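Local coordinates for O-methyltransferase (Bacillus halodurans, PDB 2GPY), which is a putative O-methyltransferase that probably transfers a methyl group from S-adenosylmethionine to a hydroxyl oxygen of an as yet unidentified substrate, at residues D20-M26 against K96-L101; M43-L47 against Y67-M72; A73-A79 against L103-I107; P55-I61 against P125-F131. One frame throughout, in Å; residues are numbered along the deposited sequence. Where two conformers were deposited one is given.

Interaction 1 of 4, residues D20-M26 against K96-L101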
# COMPACT_ATOMS: atom_id res chain seq x y z
N ASP B 20 2.71 -1.52 -23.91
CA ASP B 20 2.24 -1.28 -25.28
C ASP B 20 3.31 -0.46 -26.02
O ASP B 20 3.92 0.44 -25.43
CB ASP B 20 0.88 -0.55 -25.23
CG ASP B 20 0.50 0.13 -26.56
OD1 ASP B 20 0.88 -0.32 -27.67
OD2 ASP B 20 -0.23 1.14 -26.49
N GLN B 21 3.56 -0.78 -27.29
CA GLN B 21 4.61 -0.06 -28.04
C GLN B 21 4.45 1.48 -27.92
O GLN B 21 5.45 2.23 -27.89
CB GLN B 21 4.69 -0.54 -29.50
CG GLN B 21 3.82 0.22 -30.52
CD GLN B 21 3.86 -0.35 -31.96
OE1 GLN B 21 4.92 -0.42 -32.59
NE2 GLN B 21 2.68 -0.71 -32.50
N TYR B 22 3.20 1.94 -27.86
CA TYR B 22 2.94 3.40 -27.83
C TYR B 22 3.46 4.03 -26.54
O TYR B 22 3.98 5.14 -26.56
CB TYR B 22 1.46 3.71 -27.97
CG TYR B 22 1.14 5.18 -28.24
CD1 TYR B 22 1.10 5.68 -29.55
CD2 TYR B 22 0.86 6.07 -27.19
CE1 TYR B 22 0.80 7.03 -29.81
CE2 TYR B 22 0.54 7.40 -27.44
CZ TYR B 22 0.53 7.88 -28.75
OH TYR B 22 0.22 9.18 -29.04
N ILE B 23 3.26 3.30 -25.43
CA ILE B 23 3.77 3.65 -24.08
C ILE B 23 5.30 3.63 -24.07
O ILE B 23 5.92 4.57 -23.57
CB ILE B 23 3.21 2.67 -23.05
CG1 ILE B 23 1.68 2.57 -23.20
CG2 ILE B 23 3.60 3.05 -21.58
CD1 ILE B 23 0.94 3.66 -22.54
N GLU B 24 5.90 2.59 -24.65
CA GLU B 24 7.35 2.52 -24.77
C GLU B 24 7.92 3.70 -25.56
O GLU B 24 8.99 4.20 -25.23
CB GLU B 24 7.80 1.18 -25.36
CG GLU B 24 7.35 0.02 -24.48
CD GLU B 24 8.18 -1.24 -24.63
OE1 GLU B 24 8.61 -1.55 -25.75
OE2 GLU B 24 8.37 -1.93 -23.62
N GLN B 25 7.19 4.12 -26.60
CA GLN B 25 7.56 5.27 -27.40
C GLN B 25 7.45 6.56 -26.60
O GLN B 25 8.26 7.48 -26.79
CB GLN B 25 6.69 5.33 -28.66
CG GLN B 25 7.03 6.46 -29.66
CD GLN B 25 8.37 6.26 -30.40
OE1 GLN B 25 8.88 5.15 -30.53
NE2 GLN B 25 8.93 7.36 -30.90
N MSE B 26 6.46 6.65 -25.72
CA MSE B 26 6.32 7.81 -24.81
C MSE B 26 7.50 7.90 -23.83
O MSE B 26 7.99 8.99 -23.53
CB MSE B 26 5.00 7.76 -24.04
CG MSE B 26 3.78 8.16 -24.88
SE MSE B 26 2.14 7.93 -23.84
CE MSE B 26 2.39 9.32 -22.62
N LYS B 96 -3.26 14.76 -26.77
CA LYS B 96 -3.15 13.87 -27.92
C LYS B 96 -2.83 12.42 -27.53
O LYS B 96 -3.42 11.48 -28.09
CB LYS B 96 -2.09 14.39 -28.91
CG LYS B 96 -2.48 15.73 -29.54
CD LYS B 96 -1.38 16.25 -30.44
CE LYS B 96 -1.81 17.52 -31.17
NZ LYS B 96 -1.53 18.68 -30.32
N HIS B 97 -1.91 12.22 -26.60
CA HIS B 97 -1.64 10.83 -26.14
C HIS B 97 -2.86 10.15 -25.50
O HIS B 97 -3.12 8.96 -25.70
CB HIS B 97 -0.49 10.84 -25.13
CG HIS B 97 0.81 11.17 -25.77
ND1 HIS B 97 1.79 11.90 -25.14
CD2 HIS B 97 1.30 10.85 -26.99
CE1 HIS B 97 2.83 12.02 -25.95
NE2 HIS B 97 2.55 11.39 -27.08
N VAL B 98 -3.59 10.90 -24.70
CA VAL B 98 -4.81 10.37 -24.09
C VAL B 98 -5.80 9.95 -25.20
O VAL B 98 -6.39 8.86 -25.16
CB VAL B 98 -5.41 11.40 -23.10
CG1 VAL B 98 -6.84 11.02 -22.74
CG2 VAL B 98 -4.54 11.47 -21.83
N LYS B 99 -5.96 10.81 -26.21
CA LYS B 99 -6.83 10.52 -27.34
C LYS B 99 -6.33 9.31 -28.13
O LYS B 99 -7.14 8.46 -28.53
CB LYS B 99 -6.93 11.73 -28.28
CG LYS B 99 -7.89 12.82 -27.79
CD LYS B 99 -7.87 14.06 -28.71
CE LYS B 99 -8.81 13.89 -29.90
NZ LYS B 99 -9.05 15.18 -30.64
N ALA B 100 -5.02 9.23 -28.34
CA ALA B 100 -4.41 8.11 -29.08
C ALA B 100 -4.85 6.76 -28.55
O ALA B 100 -5.05 5.81 -29.33
CB ALA B 100 -2.91 8.21 -29.01
N LEU B 101 -4.96 6.67 -27.22
CA LEU B 101 -5.24 5.43 -26.54
C LEU B 101 -6.71 5.26 -26.20
O LEU B 101 -7.06 4.32 -25.52
CB LEU B 101 -4.35 5.29 -25.29
CG LEU B 101 -2.87 5.29 -25.69
CD1 LEU B 101 -1.98 5.52 -24.50
CD2 LEU B 101 -2.49 3.94 -26.45
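Met-26 and His-97 form the tight end of the contact between two nearly antiparallel helices, 21-32 and 88-100, whose short axes here run at 165°. Met-26, a selenomethionine, reaches over one face of the imidazole: its CG stands 4.0 Å from the centroid of the His-97 ring and almost on the ring normal, giving a CH-pi contact, while SE lies over the same ring in a sulfur-aromatic contact. A bend at the last torsion (chi3 70°) turns Met-26 CE back to within 3.7 Å of His-97 ND1. Next to this buried pair, Leu-101 fills the middle of the interface. Its CD1 methyl is shared between Tyr-22 CD2 and Ile-23 CD1, at 4.0 Å from each, and Ile-23 continues inward onto Ile-70 of helix 67-75.

The other side is more open to solvent. Partly exposed Tyr-22 reaches toward helix 88-100 with CG trans to the backbone N (chi1 -168°), and exposed Ala-100 CB packs 3.5 Å from Tyr-22 CZ. Asp-20, exposed at the N-cap of its helix, accepts a weak but straight capping bond from Tyr-22 N to its OD1, and its OD2 passes Leu-101 CD2 at 3.6 Å.

The chemistry that counts is carried by the imidazole. His-97 ND1 donates to the backbone carbonyl of Ile-65, which fixes the ring's rotation and directs NE2 at a zinc ion bound also by Glu-93 and by Glu-29 of helix 21-32. The apolar packing and the metal therefore join the same two helices, and a neutral imidazole with its proton on ND1 is the form consistent with both bonds.

Interaction 2 of 4, residues M43-L47 against Y67-M72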
# COMPACT_ATOMS: atom_id res chain seq x y z
N MSE B 43 7.26 3.27 -11.12
CA MSE B 43 5.94 3.31 -11.75
C MSE B 43 5.26 1.95 -11.59
O MSE B 43 4.08 1.87 -11.27
CB MSE B 43 6.05 3.70 -13.25
CG MSE B 43 4.71 3.49 -13.97
SE MSE B 43 3.41 4.79 -13.31
CE MSE B 43 3.89 5.83 -14.08
N GLU B 44 6.00 0.87 -11.85
CA GLU B 44 5.40 -0.46 -11.75
C GLU B 44 4.93 -0.74 -10.32
O GLU B 44 3.85 -1.30 -10.09
CB GLU B 44 6.37 -1.54 -12.23
CG GLU B 44 6.68 -1.45 -13.73
CD GLU B 44 5.46 -1.77 -14.63
OE1 GLU B 44 4.56 -2.52 -14.19
OE2 GLU B 44 5.42 -1.28 -15.78
N SER B 45 5.77 -0.35 -9.36
CA SER B 45 5.40 -0.50 -7.95
C SER B 45 4.21 0.35 -7.58
O SER B 45 3.30 -0.15 -6.89
CB SER B 45 6.59 -0.18 -7.04
OG SER B 45 7.48 -1.27 -7.11
N LEU B 46 4.20 1.60 -8.03
CA LEU B 46 3.06 2.47 -7.75
C LEU B 46 1.77 1.90 -8.31
O LEU B 46 0.74 1.94 -7.64
CB LEU B 46 3.27 3.89 -8.30
CG LEU B 46 2.23 4.89 -7.80
CD1 LEU B 46 2.43 5.09 -6.28
CD2 LEU B 46 2.27 6.21 -8.53
N LEU B 47 1.81 1.42 -9.54
CA LEU B 47 0.58 0.91 -10.16
C LEU B 47 0.07 -0.30 -9.38
O LEU B 47 -1.15 -0.49 -9.17
CB LEU B 47 0.88 0.51 -11.61
CG LEU B 47 1.20 1.71 -12.51
CD1 LEU B 47 1.59 1.12 -13.85
CD2 LEU B 47 -0.03 2.66 -12.64
N TYR B 67 2.00 10.52 -19.24
CA TYR B 67 2.44 9.13 -19.00
C TYR B 67 1.83 8.49 -17.74
O TYR B 67 1.24 7.39 -17.82
CB TYR B 67 3.95 9.09 -18.95
CG TYR B 67 4.53 7.71 -18.74
CD1 TYR B 67 4.66 6.83 -19.79
CD2 TYR B 67 4.96 7.33 -17.48
CE1 TYR B 67 5.21 5.55 -19.58
CE2 TYR B 67 5.53 6.08 -17.26
CZ TYR B 67 5.65 5.20 -18.31
OH TYR B 67 6.25 3.99 -18.05
N SER B 68 1.93 9.18 -16.59
CA SER B 68 1.38 8.61 -15.34
C SER B 68 -0.15 8.50 -15.37
O SER B 68 -0.69 7.49 -14.92
CB SER B 68 1.88 9.35 -14.09
OG SER B 68 3.27 9.11 -13.90
N ALA B 69 -0.83 9.50 -15.92
CA ALA B 69 -2.29 9.49 -16.01
C ALA B 69 -2.71 8.28 -16.84
O ALA B 69 -3.61 7.53 -16.47
CB ALA B 69 -2.83 10.77 -16.66
N ILE B 70 -2.06 8.11 -18.00
CA ILE B 70 -2.34 6.99 -18.90
C ILE B 70 -2.10 5.63 -18.25
O ILE B 70 -2.98 4.77 -18.31
CB ILE B 70 -1.58 7.13 -20.24
CG1 ILE B 70 -2.26 8.23 -21.07
CG2 ILE B 70 -1.56 5.81 -21.00
CD1 ILE B 70 -1.43 8.74 -22.27
N ARG B 71 -0.93 5.45 -17.65
CA ARG B 71 -0.61 4.16 -17.06
C ARG B 71 -1.50 3.82 -15.87
O ARG B 71 -1.89 2.65 -15.69
CB ARG B 71 0.87 4.12 -16.71
CG ARG B 71 1.65 4.06 -18.02
CD ARG B 71 2.87 3.25 -17.95
NE ARG B 71 2.60 1.85 -17.60
CZ ARG B 71 3.52 1.06 -17.09
NH1 ARG B 71 4.73 1.53 -16.90
NH2 ARG B 71 3.23 -0.21 -16.75
N MSE B 72 -1.87 4.83 -15.08
CA MSE B 72 -2.86 4.60 -14.01
C MSE B 72 -4.25 4.22 -14.55
O MSE B 72 -4.90 3.28 -14.02
CB MSE B 72 -3.00 5.82 -13.08
CG MSE B 72 -1.72 6.06 -12.29
SE MSE B 72 -1.92 7.52 -10.95
CE MSE B 72 -2.16 9.07 -12.16
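Arg-71 bends twice on its way from helix 67-75 to Glu-44 on helix 40-53. Its CG lies trans to the carbonyl carbon (chi1 -71°), and turns at chi2 and chi3 bring the guanidinium toward helix 40-53 with its edge toward the carboxylate. Both terminal nitrogens aim at a single oxygen: Arg-71 NH2 donates to Glu-44 OE2 at 2.6 Å, and NH1 adds a weak bond to it. OE2 lies in the guanidinium plane but is met from above its own carboxylate, the two planes being 46° apart. Arg-71 NH1 also donates to Tyr-67 OH, 3.1 Å away, a hydroxyl that in turn bonds Glu-27.

Leu-47 CD1 covers one face of this guanidinium, 3.6 Å from Arg-71 NH2, while Leu-47 CD2 rests 3.8 Å from Met-72 CG. Met-43, a selenomethionine, folds at chi2 and chi3 to lay CE 3.6 Å from Tyr-67 CE2. A leucine in place of Arg-71 would probably leave the buried Glu-44 carboxylate without this countercharge and Tyr-67 OH without this donor.

With their segments here crossing at -45°, the two helices flank strand 57-61 in sequence and pack together on one side of the Rossmann-like sheet of the methyltransferase fold.

Interaction 3 of 4, residues A73-A79 against L103-I107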
# COMPACT_ATOMS: atom_id res chain seq x y z
N ALA B 73 -4.70 4.94 -15.59
CA ALA B 73 -6.00 4.62 -16.19
C ALA B 73 -5.99 3.19 -16.75
O ALA B 73 -6.97 2.47 -16.61
CB ALA B 73 -6.37 5.63 -17.31
N GLN B 74 -4.89 2.80 -17.38
CA GLN B 74 -4.79 1.44 -17.93
C GLN B 74 -4.78 0.39 -16.82
O GLN B 74 -5.36 -0.69 -16.99
CB GLN B 74 -3.56 1.30 -18.80
CG GLN B 74 -3.65 2.04 -20.12
CD GLN B 74 -2.41 1.81 -20.96
OE1 GLN B 74 -2.51 1.56 -22.16
NE2 GLN B 74 -1.24 1.88 -20.34
N ALA B 75 -4.14 0.69 -15.70
CA ALA B 75 -4.03 -0.29 -14.61
C ALA B 75 -5.33 -0.43 -13.83
O ALA B 75 -5.57 -1.46 -13.19
CB ALA B 75 -2.90 0.09 -13.65
N LEU B 76 -6.13 0.65 -13.84
CA LEU B 76 -7.37 0.76 -13.09
C LEU B 76 -8.53 1.10 -14.04
O LEU B 76 -9.01 2.24 -14.08
CB LEU B 76 -7.22 1.87 -12.03
CG LEU B 76 -6.13 1.67 -10.96
CD1 LEU B 76 -5.73 2.99 -10.29
CD2 LEU B 76 -6.58 0.62 -9.93
N PRO B 77 -9.01 0.10 -14.79
CA PRO B 77 -10.00 0.38 -15.89
C PRO B 77 -11.31 1.03 -15.42
O PRO B 77 -12.02 1.65 -16.22
CB PRO B 77 -10.27 -1.01 -16.49
CG PRO B 77 -9.12 -1.91 -15.96
CD PRO B 77 -8.69 -1.33 -14.66
N GLU B 78 -11.62 0.89 -14.13
CA GLU B 78 -12.82 1.48 -13.54
C GLU B 78 -12.67 2.92 -13.02
O GLU B 78 -13.68 3.61 -12.79
CB GLU B 78 -13.31 0.59 -12.40
CG GLU B 78 -13.74 -0.79 -12.85
CD GLU B 78 -14.92 -0.72 -13.77
OE1 GLU B 78 -14.72 -0.59 -15.01
OE2 GLU B 78 -16.07 -0.80 -13.26
N ALA B 79 -11.43 3.37 -12.85
CA ALA B 79 -11.18 4.62 -12.16
C ALA B 79 -11.22 5.79 -13.13
O ALA B 79 -11.09 5.62 -14.34
CB ALA B 79 -9.80 4.59 -11.47
N LEU B 103 -8.65 7.05 -24.28
CA LEU B 103 -8.84 7.21 -22.82
C LEU B 103 -9.54 8.51 -22.37
O LEU B 103 -9.64 8.79 -21.16
CB LEU B 103 -7.50 7.04 -22.09
CG LEU B 103 -6.88 5.62 -22.14
CD1 LEU B 103 -5.41 5.62 -21.57
CD2 LEU B 103 -7.74 4.67 -21.34
N GLU B 104 -10.05 9.29 -23.31
CA GLU B 104 -10.59 10.60 -22.96
C GLU B 104 -11.79 10.55 -21.99
O GLU B 104 -12.04 11.52 -21.25
CB GLU B 104 -10.99 11.37 -24.22
CG GLU B 104 -10.34 12.75 -24.25
CD GLU B 104 -10.71 13.57 -25.46
OE1 GLU B 104 -11.43 13.05 -26.36
OE2 GLU B 104 -10.29 14.74 -25.53
N SER B 105 -12.52 9.44 -22.00
CA SER B 105 -13.71 9.34 -21.16
C SER B 105 -13.34 9.07 -19.70
O SER B 105 -14.17 9.16 -18.81
CB SER B 105 -14.72 8.29 -21.69
OG SER B 105 -14.19 6.98 -21.56
N ARG B 106 -12.07 8.75 -19.46
CA ARG B 106 -11.62 8.40 -18.13
C ARG B 106 -10.47 9.27 -17.62
O ARG B 106 -10.13 9.21 -16.44
CB ARG B 106 -11.22 6.94 -18.11
CG ARG B 106 -12.43 6.02 -18.29
CD ARG B 106 -12.17 4.70 -17.64
NE ARG B 106 -11.11 3.96 -18.31
CZ ARG B 106 -9.96 3.57 -17.77
NH1 ARG B 106 -9.14 2.88 -18.55
NH2 ARG B 106 -9.60 3.89 -16.49
N ILE B 107 -9.90 10.08 -18.49
CA ILE B 107 -8.83 11.00 -18.06
C ILE B 107 -9.25 12.41 -18.45
O ILE B 107 -9.41 12.71 -19.65
CB ILE B 107 -7.48 10.67 -18.71
CG1 ILE B 107 -7.03 9.24 -18.35
CG2 ILE B 107 -6.42 11.76 -18.35
CD1 ILE B 107 -5.72 8.82 -19.05
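The C-terminal end of helix 67-75 and the type I beta turn that follows it, which lead into strand 80-85 of the Rossmann-like sheet, are gathered here around one arginine, Arg-106. This residue stands just ahead of strand 107-111, so the contact joins two loops at the same end of neighbouring parallel strands.

Arg-106 runs out nearly extended and then bends at chi3 (-67°), which brings its flat end in beneath the turn. Two of its nitrogens grip one carbonyl end-on: NH1 lies 2.9 Å and NH2 3.0 Å from Ala-73 O. Both donors approach that oxygen from the same face of its carbonyl plane, NH1 well above the plane and NH2 less tilted. The second hydrogen of NH2 is directed to Ala-79 O, 3.1 Å away, in the straightest of the three bonds at 165°. Thus the first and last residues of the 73-79 segment share one guanidinium group, and both acceptors lie in its plane. A positive charge at this position would probably also suit the carbonyl-rich C-terminal end of the helix.

Apolar packing closes the inner side. Ala-73 CB meets Ile-107 CD1 at 3.7 Å, and Leu-103 CD1 lies beside Gln-74 CG; Leu-103 and Ile-107 both continue onto Ile-70. The loop itself is braced by Leu-103 O, which accepts from Arg-106 N and Ile-107 N alike, while the Arg-106 backbone bonds with Ile-81 in the adjoining strand.

Over one face of the guanidinium sits the carbonyl of Pro-77, whose O stands 3.2 Å from Arg-106 CZ without forming a hydrogen bond to NE or NH2.

Interaction 4 of 4, residues P55-I61 against P125-F131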
# COMPACT_ATOMS: atom_id res chain seq x y z
N PRO B 55 -8.64 2.50 -6.02
CA PRO B 55 -9.30 3.81 -5.95
C PRO B 55 -10.23 4.02 -7.15
O PRO B 55 -9.96 3.46 -8.22
CB PRO B 55 -8.13 4.78 -5.98
CG PRO B 55 -7.04 4.07 -6.76
CD PRO B 55 -7.22 2.61 -6.40
N ALA B 56 -11.32 4.77 -6.97
CA ALA B 56 -12.21 5.11 -8.08
C ALA B 56 -11.88 6.46 -8.72
O ALA B 56 -12.22 6.68 -9.89
CB ALA B 56 -13.68 5.10 -7.60
N ARG B 57 -11.29 7.38 -7.96
CA ARG B 57 -11.11 8.77 -8.42
C ARG B 57 -9.71 9.22 -8.00
O ARG B 57 -9.37 9.18 -6.81
CB ARG B 57 -12.15 9.69 -7.78
CG ARG B 57 -13.62 9.43 -8.24
CD ARG B 57 -14.59 10.38 -7.53
NE ARG B 57 -14.18 11.79 -7.64
CZ ARG B 57 -14.15 12.50 -8.76
NH1 ARG B 57 -14.49 11.98 -9.94
NH2 ARG B 57 -13.76 13.77 -8.71
N ILE B 58 -8.90 9.64 -8.98
CA ILE B 58 -7.50 10.04 -8.74
C ILE B 58 -7.32 11.46 -9.26
O ILE B 58 -7.78 11.80 -10.37
CB ILE B 58 -6.53 9.10 -9.47
CG1 ILE B 58 -6.73 7.66 -8.97
CG2 ILE B 58 -5.04 9.59 -9.32
CD1 ILE B 58 -6.13 6.57 -9.91
N LEU B 59 -6.68 12.31 -8.45
CA LEU B 59 -6.28 13.65 -8.88
C LEU B 59 -4.75 13.73 -8.94
O LEU B 59 -4.04 13.35 -8.00
CB LEU B 59 -6.82 14.70 -7.91
CG LEU B 59 -6.31 16.13 -8.16
CD1 LEU B 59 -6.75 16.66 -9.54
CD2 LEU B 59 -6.78 17.03 -7.05
N GLU B 60 -4.23 14.20 -10.07
CA GLU B 60 -2.80 14.34 -10.25
C GLU B 60 -2.44 15.78 -10.55
O GLU B 60 -3.08 16.41 -11.38
CB GLU B 60 -2.34 13.46 -11.43
CG GLU B 60 -0.97 13.82 -11.99
CD GLU B 60 -0.60 12.90 -13.15
OE1 GLU B 60 -1.19 13.04 -14.24
OE2 GLU B 60 0.22 11.99 -12.90
N ILE B 61 -1.41 16.28 -9.89
CA ILE B 61 -0.94 17.63 -10.17
C ILE B 61 0.36 17.50 -10.93
O ILE B 61 1.36 17.03 -10.38
CB ILE B 61 -0.69 18.43 -8.88
CG1 ILE B 61 -1.89 18.31 -7.90
CG2 ILE B 61 -0.31 19.90 -9.22
CD1 ILE B 61 -3.25 18.75 -8.44
N PRO B 125 -16.29 15.75 -6.74
CA PRO B 125 -16.41 14.85 -5.59
C PRO B 125 -15.02 14.57 -5.03
O PRO B 125 -14.02 14.72 -5.75
CB PRO B 125 -17.01 13.57 -6.19
CG PRO B 125 -17.53 13.95 -7.53
CD PRO B 125 -16.72 15.11 -8.00
N LEU B 126 -14.95 14.16 -3.77
CA LEU B 126 -13.66 13.86 -3.13
C LEU B 126 -12.91 12.77 -3.90
O LEU B 126 -13.51 11.89 -4.51
CB LEU B 126 -13.86 13.45 -1.67
CG LEU B 126 -14.39 14.47 -0.65
CD1 LEU B 126 -14.62 13.80 0.69
CD2 LEU B 126 -13.45 15.68 -0.50
N PHE B 127 -11.58 12.87 -3.88
CA PHE B 127 -10.70 11.93 -4.53
C PHE B 127 -10.22 10.86 -3.54
O PHE B 127 -10.12 11.12 -2.36
CB PHE B 127 -9.52 12.71 -5.13
CG PHE B 127 -9.91 13.60 -6.28
CD1 PHE B 127 -10.01 13.07 -7.57
CD2 PHE B 127 -10.23 14.95 -6.07
CE1 PHE B 127 -10.40 13.90 -8.67
CE2 PHE B 127 -10.62 15.78 -7.15
CZ PHE B 127 -10.71 15.25 -8.46
N ASP B 128 -9.97 9.66 -4.05
CA ASP B 128 -9.39 8.58 -3.26
C ASP B 128 -7.88 8.70 -3.20
O ASP B 128 -7.27 8.18 -2.29
CB ASP B 128 -9.74 7.22 -3.89
CG ASP B 128 -11.23 7.01 -3.98
OD1 ASP B 128 -11.86 7.10 -2.92
OD2 ASP B 128 -11.76 6.81 -5.10
N VAL B 129 -7.30 9.34 -4.21
CA VAL B 129 -5.84 9.45 -4.32
C VAL B 129 -5.50 10.84 -4.87
O VAL B 129 -6.14 11.29 -5.82
CB VAL B 129 -5.24 8.37 -5.32
CG1 VAL B 129 -3.73 8.63 -5.60
CG2 VAL B 129 -5.47 6.93 -4.82
N LEU B 130 -4.48 11.48 -4.28
CA LEU B 130 -3.85 12.67 -4.82
C LEU B 130 -2.41 12.30 -5.12
O LEU B 130 -1.73 11.76 -4.26
CB LEU B 130 -3.88 13.80 -3.76
CG LEU B 130 -3.05 15.05 -4.08
CD1 LEU B 130 -3.55 15.74 -5.43
CD2 LEU B 130 -3.00 16.08 -2.92
N PHE B 131 -1.94 12.59 -6.33
CA PHE B 131 -0.59 12.21 -6.73
C PHE B 131 0.18 13.49 -7.04
O PHE B 131 -0.20 14.23 -7.94
CB PHE B 131 -0.68 11.30 -7.99
CG PHE B 131 0.64 10.76 -8.48
CD1 PHE B 131 1.72 10.58 -7.62
CD2 PHE B 131 0.79 10.38 -9.81
CE1 PHE B 131 2.95 10.06 -8.09
CE2 PHE B 131 2.04 9.88 -10.30
CZ PHE B 131 3.11 9.72 -9.44
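Leu-59 and Phe-127 make the apolar centre where strand 57-61 runs parallel to strand 127-133, interrupted at Asp-128, in the middle of the Rossmann-like sheet. Leu-59 CB sits squarely over the Phe-127 ring, 3.5 Å from its centroid, in a CH-pi contact. On the same face of the sheet Leu-59 CD2 packs against Leu-130 CD1, which also touches Ile-61 CG1, and Tyr-146 of helix 139-146 covers this group. On the other face Ile-58 lies alongside Val-129, and Pro-55 CB closes on Val-129 CG2 at 3.6 Å.

Between these layers residues 58-60 and 129-131 pair in parallel register: Leu-59 N donates to Val-129 O, Phe-131 N to Leu-59 O at 2.8 Å, and Ile-61 N to Phe-131 O. Glu-60 stands beside Phe-131, its OE1 held by Ser-83 of the next strand.

Farther out, the Phe-127 ring meets Arg-57 on the face turned away from Leu-59, in an off-centre cation-pi contact with Arg-57 CZ 4.5 Å from the ring centroid. A bend at chi3 (51°) folds the Arg-57 chain back over Pro-125, whose CD covers one guanidinium face. Arg-57 NH2 donates to Pro-125 O at 3.1 Å, and NE donates to Leu-126 O at 3.2 Å. A methionine in place of Arg-57 would probably leave these two carbonyls without their donors and the chain before Phe-127 freer to move.

At the polar edge Asp-128, salt-bridged through OD1 to Arg-151, turns its other oxygen to the start of the neighbouring strand and the residue before it: OD2 accepts from Ala-56 N at 2.8 Å and from Arg-57 N at 3.0 Å.

From the N terminus, helix 21-32 opens interaction 1, whose loop closes only at the end of helix 88-100. Interaction 2 lies wholly within that span, joining helices 40-53 and 67-75, which precede and follow strand 57-61. Interaction 3 begins later on helix 67-75 and closes at the start of strand 107-111; it follows interaction 2 in series and crosses interaction 1. Interaction 4, between strands 57-61 and 127-133, encloses interaction 3 and crosses interactions 1 and 2. Helix 67-75 is the common hub: Tyr-67 and Ile-70 pack on interaction 1, Ser-68 touches Glu-60 and Phe-131 of interaction 4, and Leu-76, just past its end, meets Ile-58. Together they tie the N-terminal helices to the central sheet.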